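2,3,4,5-tetrahydropyridine-2,6-dicarboxylate N-succinyltransferase (Campylobacter jejuni, PDB 2RIJ) probably catalyses the succinyl-CoA-dependent conversion of cyclic tetrahydrodipicolinate into acyclic N-succinyl-L-2-amino-6-oxopimelate, a step of lysine biosynthesis. Local coordinates at residues A46-I51 with I141-Y146; F92-F97 with L111-K116; G165-V170 with D203-F208. One frame throughout, in Å; residues are numbered along the deposited sequence. Where two conformers were deposited one is given.

Interaction 1 (A46-I51 with I141-Y146); sequences ASFALI and IYLKLY
Phe48 and Tyr146 form an edge-to-face aromatic pair: the edge of the phenylalanine ring is turned to the face of the tyrosine, with centroids 5.2 Å apart and planes at 70°. The CB of Phe48 lies over that same face, 4.1 Å from the Tyr146 centroid and close to the ring normal, which fits a CH-pi contact. Phe48 holds CG beside its backbone N and opposite its carbonyl carbon, a setting that carries the ring inward toward the helix, where CZ comes 4.1 Å from Leu143 CB.

The tyrosine hydroxyl is fixed as well as its ring. Phe48 N donates to Tyr146 OH at 3.1 Å with an N-H...O angle of 157°; the same hydroxyl also bonds His211 ND1 of its own chain and Lys191 NZ of a neighbouring subunit, so three partners limit its movement. Ile51 meets the base of this side chain at about a right angle, its CD1 3.6 Å from Tyr146 CB, and also touches the CD1 of Leu143.

One helical turn earlier, the Tyr142 ring presents a face to the backbone of Ala46, whose N sits 3.7 Å above the ring plane, over its centre. Ala46 O, buried here, has no polar partner in the model.

Strand 46-48 and helix 141-146 cross at -42°, their axes 8.6 Å apart at closest approach. This is helix-on-sheet packing, in which helix 138-149 lies on the antiparallel sheet that contains strand 43-48.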
ATOM      1  N   ALA A  46      30.004 -47.864  -9.183  1.00 22.68           N
ATOM      2  CA  ALA A  46      29.684 -48.907 -10.132  1.00 22.51           C
ATOM      3  C   ALA A  46      29.355 -48.261 -11.481  1.00 21.85           C
ATOM      4  O   ALA A  46      28.685 -47.207 -11.530  1.00 24.58           O
ATOM      5  CB  ALA A  46      28.506 -49.708  -9.613  1.00 21.25           C
ATOM      6  N   SER A  47      29.886 -48.814 -12.566  1.00 21.11           N
ATOM      7  CA  SER A  47      29.642 -48.298 -13.912  1.00 21.87           C
ATOM      8  C   SER A  47      29.052 -49.415 -14.789  1.00 21.39           C
ATOM      9  O   SER A  47      29.568 -50.538 -14.804  1.00 22.56           O
ATOM     10  CB  SER A  47      30.933 -47.734 -14.523  1.00 21.20           C
ATOM     11  OG  SER A  47      31.525 -46.741 -13.672  1.00 25.21           O
ATOM     12  N   PHE A  48      27.981 -49.095 -15.517  1.00 19.42           N
ATOM     13  CA  PHE A  48      27.342 -50.001 -16.430  1.00 21.88           C
ATOM     14  C   PHE A  48      27.422 -49.434 -17.829  1.00 25.40           C
ATOM     15  O   PHE A  48      27.259 -48.240 -18.011  1.00 23.25           O
ATOM     16  CB  PHE A  48      25.846 -50.148 -16.082  1.00 18.67           C
ATOM     17  CG  PHE A  48      25.557 -50.748 -14.734  1.00 20.66           C
ATOM     18  CD1 PHE A  48      25.551 -49.971 -13.597  1.00 23.52           C
ATOM     19  CD2 PHE A  48      25.170 -52.071 -14.632  1.00 20.32           C
ATOM     20  CE1 PHE A  48      25.229 -50.461 -12.364  1.00 21.25           C
ATOM     21  CE2 PHE A  48      24.852 -52.606 -13.395  1.00 21.49           C
ATOM     22  CZ  PHE A  48      24.861 -51.776 -12.245  1.00 19.93           C
ATOM     23  N   ALA A  49      27.567 -50.304 -18.827  1.00 24.12           N
ATOM     24  CA  ALA A  49      27.472 -49.871 -20.211  1.00 25.79           C
ATOM     25  C   ALA A  49      26.164 -50.287 -20.856  1.00 24.94           C
ATOM     26  O   ALA A  49      25.892 -49.878 -21.985  1.00 29.26           O
ATOM     27  CB  ALA A  49      28.660 -50.420 -21.030  1.00 23.09           C
ATOM     28  N   LEU A  50      25.368 -51.088 -20.136  1.00 24.32           N
ATOM     29  CA  LEU A  50      24.080 -51.605 -20.633  0.50 25.51           C
ATOM     30  C   LEU A  50      23.163 -51.820 -19.442  1.00 24.75           C
ATOM     31  O   LEU A  50      23.555 -52.454 -18.464  1.00 24.87           O
ATOM     32  CB  LEU A  50      24.238 -52.951 -21.353  0.50 24.56           C
ATOM     33  CG  LEU A  50      24.877 -53.035 -22.737  0.50 26.61           C
ATOM     34  CD1 LEU A  50      25.155 -54.519 -23.098  0.50 23.66           C
ATOM     35  CD2 LEU A  50      24.019 -52.331 -23.804  0.50 24.18           C
ATOM     36  N   ILE A  51      21.962 -51.267 -19.522  1.00 24.91           N
ATOM     37  CA  ILE A  51      20.935 -51.425 -18.518  1.00 24.21           C
ATOM     38  C   ILE A  51      19.762 -52.118 -19.166  1.00 23.62           C
ATOM     39  O   ILE A  51      19.271 -51.720 -20.236  1.00 26.58           O
ATOM     40  CB  ILE A  51      20.431 -50.034 -17.997  1.00 26.82           C
ATOM     41  CG1 ILE A  51      21.581 -49.202 -17.482  1.00 23.51           C
ATOM     42  CG2 ILE A  51      19.324 -50.181 -16.945  1.00 21.46           C
ATOM     43  CD1 ILE A  51      22.222 -49.818 -16.220  1.00 21.13           C
ATOM     44  N   ILE A 141      22.022 -49.334  -5.630  1.00 23.92           N
ATOM     45  CA  ILE A 141      21.819 -47.884  -5.707  1.00 24.33           C
ATOM     46  C   ILE A 141      22.235 -47.391  -7.097  1.00 22.39           C
ATOM     47  O   ILE A 141      21.517 -46.620  -7.743  1.00 21.52           O
ATOM     48  CB  ILE A 141      22.652 -47.074  -4.651  1.00 28.07           C
ATOM     49  CG1 ILE A 141      22.202 -47.407  -3.241  1.00 27.53           C
ATOM     50  CG2 ILE A 141      22.490 -45.553  -4.911  1.00 29.34           C
ATOM     51  CD1 ILE A 141      23.180 -46.985  -2.150  1.00 28.26           C
ATOM     52  N   TYR A 142      23.391 -47.835  -7.557  1.00 21.10           N
ATOM     53  CA  TYR A 142      23.887 -47.396  -8.877  1.00 21.99           C
ATOM     54  C   TYR A 142      22.994 -47.886 -10.029  1.00 19.45           C
ATOM     55  O   TYR A 142      22.700 -47.112 -10.970  1.00 22.47           O
ATOM     56  CB  TYR A 142      25.346 -47.786  -9.066  1.00 22.39           C
ATOM     57  CG  TYR A 142      26.316 -46.729  -8.604  1.00 17.62           C
ATOM     58  CD1 TYR A 142      26.699 -46.647  -7.291  1.00 20.39           C
ATOM     59  CD2 TYR A 142      26.770 -45.746  -9.486  1.00 25.05           C
ATOM     60  CE1 TYR A 142      27.557 -45.658  -6.864  1.00 19.06           C
ATOM     61  CE2 TYR A 142      27.634 -44.758  -9.065  1.00 23.18           C
ATOM     62  CZ  TYR A 142      28.031 -44.733  -7.760  1.00 23.20           C
ATOM     63  OH  TYR A 142      28.890 -43.756  -7.307  1.00 22.75           O
ATOM     64  N   LEU A 143      22.480 -49.118  -9.932  1.00 21.73           N
ATOM     65  CA  LEU A 143      21.532 -49.595 -10.946  1.00 19.89           C
ATOM     66  C   LEU A 143      20.254 -48.697 -10.986  1.00 19.90           C
ATOM     67  O   LEU A 143      19.747 -48.358 -12.075  1.00 20.46           O
ATOM     68  CB  LEU A 143      21.164 -51.046 -10.718  1.00 22.46           C
ATOM     69  CG  LEU A 143      20.205 -51.679 -11.719  1.00 21.37           C
ATOM     70  CD1 LEU A 143      20.636 -51.504 -13.163  1.00 19.86           C
ATOM     71  CD2 LEU A 143      20.054 -53.145 -11.354  1.00 20.46           C
ATOM     72  N   LYS A 144      19.711 -48.373  -9.814  1.00 22.97           N
ATOM     73  CA  LYS A 144      18.576 -47.471  -9.685  1.00 21.46           C
ATOM     74  C   LYS A 144      18.877 -46.076 -10.292  1.00 20.59           C
ATOM     75  O   LYS A 144      18.097 -45.554 -11.069  1.00 21.29           O
ATOM     76  CB  LYS A 144      18.164 -47.368  -8.217  1.00 20.91           C
ATOM     77  CG  LYS A 144      17.490 -48.675  -7.677  1.00 21.44           C
ATOM     78  CD  LYS A 144      17.374 -48.723  -6.162  1.00 25.99           C
ATOM     79  CE  LYS A 144      16.546 -49.917  -5.678  1.00 25.47           C
ATOM     80  NZ  LYS A 144      15.110 -49.754  -5.932  1.00 25.60           N
ATOM     81  N   LEU A 145      20.038 -45.512  -9.992  1.00 20.38           N
ATOM     82  CA  LEU A 145      20.387 -44.196 -10.547  1.00 20.88           C
ATOM     83  C   LEU A 145      20.450 -44.253 -12.062  1.00 22.64           C
ATOM     84  O   LEU A 145      19.985 -43.339 -12.720  1.00 20.27           O
ATOM     85  CB  LEU A 145      21.681 -43.684  -9.944  1.00 22.57           C
ATOM     86  CG  LEU A 145      21.626 -43.310  -8.443  1.00 25.09           C
ATOM     87  CD1 LEU A 145      23.020 -42.934  -7.911  1.00 25.50           C
ATOM     88  CD2 LEU A 145      20.563 -42.208  -8.109  1.00 20.99           C
ATOM     89  N   TYR A 146      21.053 -45.312 -12.600  1.00 21.54           N
ATOM     90  CA  TYR A 146      21.071 -45.562 -14.021  1.00 20.75           C
ATOM     91  C   TYR A 146      19.709 -45.720 -14.612  1.00 18.85           C
ATOM     92  O   TYR A 146      19.446 -45.222 -15.698  1.00 21.24           O
ATOM     93  CB  TYR A 146      21.944 -46.784 -14.368  1.00 21.10           C
ATOM     94  CG  TYR A 146      23.417 -46.539 -14.690  1.00 22.02           C
ATOM     95  CD1 TYR A 146      24.396 -46.502 -13.702  1.00 20.45           C
ATOM     96  CD2 TYR A 146      23.835 -46.323 -16.008  1.00 22.02           C
ATOM     97  CE1 TYR A 146      25.763 -46.318 -14.004  1.00 24.13           C
ATOM     98  CE2 TYR A 146      25.172 -46.145 -16.316  1.00 17.53           C
ATOM     99  CZ  TYR A 146      26.147 -46.151 -15.318  1.00 21.00           C
ATOM    100  OH  TYR A 146      27.462 -46.000 -15.703  1.00 21.44           O
TER

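Interaction 2 (F92-F97 with L111-K116); sequences FALSCF and LLKIIK
Two consecutive helices of the N-terminal domain, 87-96 and 107-117, pack roughly antiparallel here, their segment axes at 144°. The axes approach to 10.2 Å, a fairly wide spacing that is bridged by leucine side chains. All contacts between the two segments are apolar or made by aliphatic carbons, and together they bury 234 Å².

Leu94 and Leu112 are the central pair, and their CA atoms are the nearest across the contact at 7.1 Å. The two leucines lie side by side, pointing opposite ways, so that Leu94 CD2 rests on Leu112 CB at 3.9 Å, while the CD1 of Leu112 passes on to Ala93 and Phe97. With CG opposite the carbonyl carbon (chi1 -78°), the branch point of Leu94 is directed to the facing helix. Its CD2 also reaches the CG of Lys113, whose chain it crosses at about a right angle, and its CD1 lies 4.0 Å from Lys116 CD.

Both lysines therefore give methylene groups to the contact and take their charged ends elsewhere. Lys116 bends at its last torsion (chi4 45°) and forms a salt bridge with Asp91, the residue just before segment 92-97, so this ion pair also joins the two helices; Lys113 NZ bonds the carbonyl oxygen of Leu101. Ile62 of helix 57-69 backs Ala93, and Ile30 of strand 27-35 backs Leu112, which places the pair against the rest of the domain.

Leu112 CD1 lies against two residues of the facing segment: it is 3.7 Å from Ala93 CB and, near the plane of the Phe97 ring and at its edge, 3.6 Å from Phe97 CE2.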
ATOM      1  N   PHE A  92      30.742 -69.768 -19.020  1.00 24.33           N
ATOM      2  CA  PHE A  92      29.509 -70.509 -18.974  1.00 23.84           C
ATOM      3  C   PHE A  92      28.452 -69.766 -19.795  1.00 24.37           C
ATOM      4  O   PHE A  92      27.766 -70.381 -20.598  1.00 24.25           O
ATOM      5  CB  PHE A  92      29.001 -70.670 -17.555  1.00 22.03           C
ATOM      6  CG  PHE A  92      27.656 -71.340 -17.480  1.00 27.32           C
ATOM      7  CD1 PHE A  92      27.558 -72.709 -17.512  1.00 32.32           C
ATOM      8  CD2 PHE A  92      26.494 -70.602 -17.401  1.00 23.74           C
ATOM      9  CE1 PHE A  92      26.301 -73.330 -17.471  1.00 33.82           C
ATOM     10  CE2 PHE A  92      25.274 -71.208 -17.364  1.00 33.27           C
ATOM     11  CZ  PHE A  92      25.172 -72.563 -17.399  1.00 27.71           C
ATOM     12  N   ALA A  93      28.300 -68.463 -19.556  1.00 24.71           N
ATOM     13  CA  ALA A  93      27.261 -67.666 -20.233  1.00 24.67           C
ATOM     14  C   ALA A  93      27.505 -67.673 -21.756  1.00 24.20           C
ATOM     15  O   ALA A  93      26.604 -67.947 -22.528  1.00 22.06           O
ATOM     16  CB  ALA A  93      27.219 -66.206 -19.658  1.00 20.81           C
ATOM     17  N   LEU A  94      28.748 -67.435 -22.175  1.00 25.71           N
ATOM     18  CA  LEU A  94      29.106 -67.420 -23.596  1.00 24.57           C
ATOM     19  C   LEU A  94      28.894 -68.751 -24.292  1.00 25.68           C
ATOM     20  O   LEU A  94      28.561 -68.808 -25.498  1.00 25.92           O
ATOM     21  CB  LEU A  94      30.538 -66.954 -23.786  1.00 23.39           C
ATOM     22  CG  LEU A  94      30.727 -65.429 -23.669  1.00 25.88           C
ATOM     23  CD1 LEU A  94      32.205 -65.101 -23.562  1.00 26.08           C
ATOM     24  CD2 LEU A  94      30.022 -64.691 -24.820  1.00 25.29           C
ATOM     25  N   SER A  95      29.043 -69.838 -23.551  1.00 27.13           N
ATOM     26  CA  SER A  95      28.757 -71.142 -24.120  1.00 30.04           C
ATOM     27  C   SER A  95      27.239 -71.362 -24.317  1.00 27.34           C
ATOM     28  O   SER A  95      26.827 -71.919 -25.336  1.00 27.32           O
ATOM     29  CB  SER A  95      29.429 -72.265 -23.318  1.00 33.50           C
ATOM     30  OG  SER A  95      28.753 -72.544 -22.118  1.00 45.26           O
ATOM     31  N   CYS A  96      26.413 -70.902 -23.371  1.00 27.97           N
ATOM     32  CA  CYS A  96      24.945 -70.954 -23.536  1.00 28.45           C
ATOM     33  C   CYS A  96      24.507 -70.095 -24.713  1.00 26.77           C
ATOM     34  O   CYS A  96      23.535 -70.414 -25.382  1.00 26.45           O
ATOM     35  CB  CYS A  96      24.231 -70.427 -22.299  1.00 24.94           C
ATOM     36  SG  CYS A  96      24.504 -71.397 -20.840  1.00 26.87           S
ATOM     37  N   PHE A  97      25.251 -69.030 -24.980  1.00 24.22           N
ATOM     38  CA  PHE A  97      24.942 -68.152 -26.108  1.00 23.66           C
ATOM     39  C   PHE A  97      25.560 -68.579 -27.441  1.00 24.89           C
ATOM     40  O   PHE A  97      25.489 -67.836 -28.421  1.00 22.32           O
ATOM     41  CB  PHE A  97      25.436 -66.745 -25.810  1.00 22.85           C
ATOM     42  CG  PHE A  97      24.599 -65.984 -24.803  1.00 23.21           C
ATOM     43  CD1 PHE A  97      23.241 -65.740 -25.037  1.00 25.90           C
ATOM     44  CD2 PHE A  97      25.196 -65.398 -23.684  1.00 29.39           C
ATOM     45  CE1 PHE A  97      22.490 -64.973 -24.151  1.00 26.65           C
ATOM     46  CE2 PHE A  97      24.429 -64.640 -22.778  1.00 30.46           C
ATOM     47  CZ  PHE A  97      23.087 -64.437 -23.018  1.00 23.74           C
ATOM     48  N   LEU A 111      28.752 -57.607 -24.645  1.00 27.22           N
ATOM     49  CA  LEU A 111      29.316 -57.123 -23.396  1.00 26.28           C
ATOM     50  C   LEU A 111      30.136 -58.240 -22.736  1.00 23.61           C
ATOM     51  O   LEU A 111      31.244 -58.003 -22.270  1.00 25.28           O
ATOM     52  CB  LEU A 111      28.199 -56.619 -22.443  1.00 24.10           C
ATOM     53  CG  LEU A 111      28.750 -56.056 -21.105  1.00 27.69           C
ATOM     54  CD1 LEU A 111      29.425 -54.691 -21.367  1.00 23.62           C
ATOM     55  CD2 LEU A 111      27.647 -55.949 -20.070  1.00 26.98           C
ATOM     56  N   LEU A 112      29.578 -59.457 -22.695  1.00 23.77           N
ATOM     57  CA  LEU A 112      30.299 -60.619 -22.135  1.00 25.95           C
ATOM     58  C   LEU A 112      31.619 -60.915 -22.880  1.00 25.28           C
ATOM     59  O   LEU A 112      32.636 -61.193 -22.265  1.00 23.80           O
ATOM     60  CB  LEU A 112      29.401 -61.861 -22.158  1.00 26.01           C
ATOM     61  CG  LEU A 112      28.252 -61.870 -21.140  1.00 27.45           C
ATOM     62  CD1 LEU A 112      27.311 -62.970 -21.465  1.00 25.14           C
ATOM     63  CD2 LEU A 112      28.724 -62.012 -19.678  1.00 24.41           C
ATOM     64  N   LYS A 113      31.604 -60.814 -24.204  1.00 24.78           N
ATOM     65  CA  LYS A 113      32.842 -61.001 -24.969  1.00 25.63           C
ATOM     66  C   LYS A 113      33.872 -59.991 -24.491  1.00 25.15           C
ATOM     67  O   LYS A 113      35.050 -60.319 -24.311  1.00 25.86           O
ATOM     68  CB  LYS A 113      32.592 -60.811 -26.453  1.00 25.34           C
ATOM     69  CG  LYS A 113      31.726 -61.865 -27.055  1.00 25.43           C
ATOM     70  CD  LYS A 113      31.398 -61.508 -28.491  1.00 35.56           C
ATOM     71  CE  LYS A 113      30.393 -62.483 -29.072  1.00 37.71           C
ATOM     72  NZ  LYS A 113      30.285 -62.354 -30.550  1.00 39.08           N
ATOM     73  N   ILE A 114      33.432 -58.757 -24.278  1.00 25.91           N
ATOM     74  CA  ILE A 114      34.341 -57.679 -23.845  1.00 26.46           C
ATOM     75  C   ILE A 114      34.867 -57.920 -22.435  1.00 26.88           C
ATOM     76  O   ILE A 114      36.048 -57.792 -22.188  1.00 26.86           O
ATOM     77  CB  ILE A 114      33.665 -56.274 -23.944  1.00 26.93           C
ATOM     78  CG1 ILE A 114      33.575 -55.828 -25.404  1.00 29.31           C
ATOM     79  CG2 ILE A 114      34.474 -55.217 -23.162  1.00 25.67           C
ATOM     80  CD1 ILE A 114      32.478 -54.780 -25.725  1.00 27.90           C
ATOM     81  N   ILE A 115      33.982 -58.305 -21.518  1.00 27.81           N
ATOM     82  CA  ILE A 115      34.379 -58.561 -20.146  1.00 29.09           C
ATOM     83  C   ILE A 115      35.366 -59.741 -20.091  1.00 29.63           C
ATOM     84  O   ILE A 115      36.348 -59.679 -19.369  1.00 29.06           O
ATOM     85  CB  ILE A 115      33.149 -58.811 -19.257  1.00 31.00           C
ATOM     86  CG1 ILE A 115      32.359 -57.505 -19.083  1.00 30.57           C
ATOM     87  CG2 ILE A 115      33.543 -59.370 -17.886  1.00 26.65           C
ATOM     88  CD1 ILE A 115      30.977 -57.748 -18.474  1.00 31.77           C
ATOM     89  N   LYS A 116      35.113 -60.787 -20.873  1.00 28.31           N
ATOM     90  CA  LYS A 116      36.045 -61.947 -20.929  1.00 30.48           C
ATOM     91  C   LYS A 116      37.414 -61.476 -21.358  1.00 31.86           C
ATOM     92  O   LYS A 116      38.406 -61.749 -20.701  1.00 29.16           O
ATOM     93  CB  LYS A 116      35.576 -63.003 -21.913  1.00 30.22           C
ATOM     94  CG  LYS A 116      36.484 -64.253 -21.920  1.00 31.05           C
ATOM     95  CD  LYS A 116      36.157 -65.195 -23.041  1.00 30.36           C
ATOM     96  CE  LYS A 116      37.256 -66.286 -23.201  1.00 36.17           C
ATOM     97  NZ  LYS A 116      37.766 -66.949 -21.951  1.00 25.87           N
TER

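Interaction 3 (G165-V170 with D203-F208); sequences GLLSNV and DKFPRF
Val170 and Asp203 are joined by two backbone hydrogen bonds, as an antiparallel hydrogen-bonded pair that ties the start of strand 170-173, just after helix 163-166, to the end of strand 201-203. Val170 N reaches Asp203 O at 3.1 Å and is nearly straight (173°), although the donor stands well above the carbonyl plane. In return Asp203 N donates to Val170 O at 3.0 Å, with an angle of 150°. A weaker backbone contact continues beyond the pair: Lys204 CA points its hydrogen at Ser168 O, 3.6 Å away.

Apolar packing follows at Leu167. Its CD1 stands over one face of the Phe205 ring, 4.0 Å from the centroid and 18° off the normal, a CH-pi contact displaced toward the rim.

Aliphatic chain meets backbone at Lys204, which runs extended alongside residues 167-169, with CG 3.5 Å from Asn169 N and CE 3.3 Å from Leu167 O; its NZ bonds the carbonyl oxygen of Phe164.

The polar ends find partners beyond the two segments. Asp203 forms salt bridges with Arg227 and with Arg219 of the third subunit. Asn169 ND2 donates to Asp216 O and Thr218 O of that subunit.

The chemistry thus combines roles: main-chain bonds pair the two segments, while the Asp203 carboxylate, probably kept ionised by its two arginines, and the Asn169 amide link this pairing to the interface with a neighbouring subunit.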
ATOM      1  N   GLY A 165      22.836 -43.352   3.220  1.00 30.22           N
ATOM      2  CA  GLY A 165      23.512 -44.093   4.264  1.00 30.46           C
ATOM      3  C   GLY A 165      24.434 -45.186   3.771  1.00 31.24           C
ATOM      4  O   GLY A 165      25.344 -45.594   4.479  1.00 36.13           O
ATOM      5  N   LEU A 166      24.173 -45.707   2.580  1.00 27.64           N
ATOM      6  CA  LEU A 166      24.970 -46.781   2.016  1.00 28.92           C
ATOM      7  C   LEU A 166      26.225 -46.286   1.257  1.00 30.20           C
ATOM      8  O   LEU A 166      27.248 -46.985   1.189  1.00 31.54           O
ATOM      9  CB  LEU A 166      24.092 -47.614   1.071  1.00 31.06           C
ATOM     10  CG  LEU A 166      23.061 -48.542   1.761  1.00 34.10           C
ATOM     11  CD1 LEU A 166      22.432 -49.488   0.769  1.00 41.64           C
ATOM     12  CD2 LEU A 166      23.653 -49.351   2.890  1.00 46.01           C
ATOM     13  N   LEU A 167      26.127 -45.107   0.654  1.00 27.61           N
ATOM     14  CA  LEU A 167      27.214 -44.556  -0.160  1.00 26.83           C
ATOM     15  C   LEU A 167      28.308 -43.952   0.739  1.00 28.91           C
ATOM     16  O   LEU A 167      28.002 -43.370   1.771  1.00 34.26           O
ATOM     17  CB  LEU A 167      26.645 -43.513  -1.127  1.00 26.68           C
ATOM     18  CG  LEU A 167      25.632 -44.020  -2.176  1.00 27.03           C
ATOM     19  CD1 LEU A 167      25.056 -42.864  -2.913  1.00 26.04           C
ATOM     20  CD2 LEU A 167      26.260 -45.041  -3.178  1.00 25.38           C
ATOM     21  N   SER A 168      29.573 -44.120   0.360  1.00 26.50           N
ATOM     22  CA  SER A 168      30.703 -43.502   1.040  1.00 27.86           C
ATOM     23  C   SER A 168      30.996 -42.125   0.464  1.00 24.16           C
ATOM     24  O   SER A 168      30.991 -41.937  -0.754  1.00 24.40           O
ATOM     25  CB  SER A 168      31.958 -44.362   0.874  1.00 31.66           C
ATOM     26  OG  SER A 168      31.760 -45.630   1.415  1.00 39.52           O
ATOM     27  N   ASN A 169      31.214 -41.163   1.352  1.00 23.40           N
ATOM     28  CA  ASN A 169      31.727 -39.844   0.981  1.00 25.64           C
ATOM     29  C   ASN A 169      33.191 -40.011   0.601  1.00 22.46           C
ATOM     30  O   ASN A 169      34.011 -40.443   1.409  1.00 23.89           O
ATOM     31  CB  ASN A 169      31.576 -38.839   2.138  1.00 23.77           C
ATOM     32  CG  ASN A 169      31.936 -37.425   1.742  1.00 22.31           C
ATOM     33  OD1 ASN A 169      31.697 -37.010   0.596  1.00 21.88           O
ATOM     34  ND2 ASN A 169      32.541 -36.671   2.672  1.00 19.32           N
ATOM     35  N   VAL A 170      33.507 -39.663  -0.636  1.00 21.53           N
ATOM     36  CA  VAL A 170      34.857 -39.866  -1.183  1.00 21.01           C
ATOM     37  C   VAL A 170      35.272 -38.615  -1.945  1.00 21.30           C
ATOM     38  O   VAL A 170      34.432 -37.787  -2.311  1.00 21.66           O
ATOM     39  CB  VAL A 170      34.951 -41.125  -2.091  1.00 23.92           C
ATOM     40  CG1 VAL A 170      34.620 -42.429  -1.282  1.00 20.61           C
ATOM     41  CG2 VAL A 170      34.034 -41.006  -3.321  1.00 19.42           C
ATOM     42  N   ASP A 203      32.080 -35.987  -2.285  1.00 22.53           N
ATOM     43  CA  ASP A 203      30.672 -36.272  -2.143  1.00 23.20           C
ATOM     44  C   ASP A 203      30.433 -37.772  -2.234  1.00 21.52           C
ATOM     45  O   ASP A 203      31.332 -38.590  -2.565  1.00 19.23           O
ATOM     46  CB  ASP A 203      29.855 -35.571  -3.253  1.00 23.17           C
ATOM     47  CG  ASP A 203      28.334 -35.598  -3.008  1.00 25.84           C
ATOM     48  OD1 ASP A 203      27.887 -35.770  -1.856  1.00 23.29           O
ATOM     49  OD2 ASP A 203      27.575 -35.488  -4.005  1.00 22.48           O
ATOM     50  N   LYS A 204      29.209 -38.130  -1.943  1.00 20.22           N
ATOM     51  CA  LYS A 204      28.721 -39.511  -2.040  1.00 23.45           C
ATOM     52  C   LYS A 204      28.211 -39.920  -3.428  1.00 24.09           C
ATOM     53  O   LYS A 204      28.080 -41.113  -3.694  1.00 26.06           O
ATOM     54  CB  LYS A 204      27.590 -39.749  -1.002  1.00 24.07           C
ATOM     55  CG  LYS A 204      28.083 -39.789   0.448  1.00 25.71           C
ATOM     56  CD  LYS A 204      26.943 -39.869   1.430  1.00 27.69           C
ATOM     57  CE  LYS A 204      27.444 -40.245   2.840  1.00 32.28           C
ATOM     58  NZ  LYS A 204      26.365 -40.547   3.767  1.00 47.19           N
ATOM     59  N   PHE A 205      27.877 -38.948  -4.267  1.00 23.12           N
ATOM     60  CA  PHE A 205      27.329 -39.195  -5.601  1.00 20.67           C
ATOM     61  C   PHE A 205      28.311 -38.699  -6.672  1.00 22.48           C
ATOM     62  O   PHE A 205      28.915 -37.633  -6.499  1.00 22.20           O
ATOM     63  CB  PHE A 205      26.031 -38.418  -5.826  1.00 22.47           C
ATOM     64  CG  PHE A 205      24.831 -38.967  -5.113  1.00 26.49           C
ATOM     65  CD1 PHE A 205      24.719 -38.833  -3.736  1.00 31.90           C
ATOM     66  CD2 PHE A 205      23.800 -39.558  -5.811  1.00 36.60           C
ATOM     67  CE1 PHE A 205      23.606 -39.348  -3.043  1.00 36.07           C
ATOM     68  CE2 PHE A 205      22.676 -40.073  -5.121  1.00 34.61           C
ATOM     69  CZ  PHE A 205      22.619 -39.991  -3.731  1.00 35.08           C
ATOM     70  N   PRO A 206      28.367 -39.399  -7.825  1.00 23.59           N
ATOM     71  CA  PRO A 206      29.076 -38.925  -9.018  1.00 22.29           C
ATOM     72  C   PRO A 206      28.192 -38.029  -9.889  1.00 20.37           C
ATOM     73  O   PRO A 206      27.019 -37.764  -9.556  1.00 20.77           O
ATOM     74  CB  PRO A 206      29.405 -40.237  -9.731  1.00 23.36           C
ATOM     75  CG  PRO A 206      28.251 -41.067  -9.439  1.00 21.50           C
ATOM     76  CD  PRO A 206      27.742 -40.713  -8.087  1.00 20.90           C
ATOM     77  N   ARG A 207      28.783 -37.506 -10.948  1.00 22.19           N
ATOM     78  CA  ARG A 207      28.093 -36.670 -11.870  1.00 21.11           C
ATOM     79  C   ARG A 207      27.501 -37.536 -12.990  1.00 22.18           C
ATOM     80  O   ARG A 207      28.045 -38.580 -13.362  1.00 20.87           O
ATOM     81  CB  ARG A 207      29.030 -35.600 -12.406  1.00 19.96           C
ATOM     82  CG  ARG A 207      29.425 -34.612 -11.269  1.00 22.70           C
ATOM     83  CD  ARG A 207      30.663 -33.938 -11.456  1.00 31.52           C
ATOM     84  NE  ARG A 207      30.923 -32.991 -10.378  1.00 21.01           N
ATOM     85  CZ  ARG A 207      31.902 -32.128 -10.431  1.00 25.79           C
ATOM     86  NH1 ARG A 207      32.689 -32.121 -11.472  1.00 28.15           N
ATOM     87  NH2 ARG A 207      32.078 -31.272  -9.469  1.00 20.61           N
ATOM     88  N   PHE A 208      26.422 -37.032 -13.546  1.00 20.39           N
ATOM     89  CA  PHE A 208      25.721 -37.618 -14.718  1.00 20.44           C
ATOM     90  C   PHE A 208      26.638 -37.931 -15.885  1.00 19.56           C
ATOM     91  O   PHE A 208      26.584 -39.035 -16.407  1.00 19.15           O
ATOM     92  CB  PHE A 208      24.603 -36.619 -15.100  1.00 19.01           C
ATOM     93  CG  PHE A 208      23.744 -36.967 -16.264  1.00 18.79           C
ATOM     94  CD1 PHE A 208      24.142 -36.623 -17.552  1.00 18.33           C
ATOM     95  CD2 PHE A 208      22.436 -37.470 -16.071  1.00 17.42           C
ATOM     96  CE1 PHE A 208      23.301 -36.827 -18.645  1.00 21.51           C
ATOM     97  CE2 PHE A 208      21.598 -37.673 -17.148  1.00 17.12           C
ATOM     98  CZ  PHE A 208      22.053 -37.376 -18.458  1.00 19.27           C
TER

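How the interactions relate
Interactions 1 and 2 lie in the N-terminal domain with centres 19 Å apart. In sequence, interaction 2 is nested within the loop that interaction 1 closes. Interaction 3 comes later in the chain, its centre 14 Å from that of interaction 1. Helices 138-149 and 163-166 are consecutive, and they link these two contacts: Ile141 packs on Leu166 and Leu167, Tyr142 on Pro206. Interactions 2 and 3 stay about 17 Å apart at their nearest atoms. Interactions 1 and 2 thus pack the helices and sheet of the N-terminal region, interaction 3 continues the chain toward the left-handed beta-helix, and all three sites also meet neighbouring subunits, so folding and assembly share these surfaces.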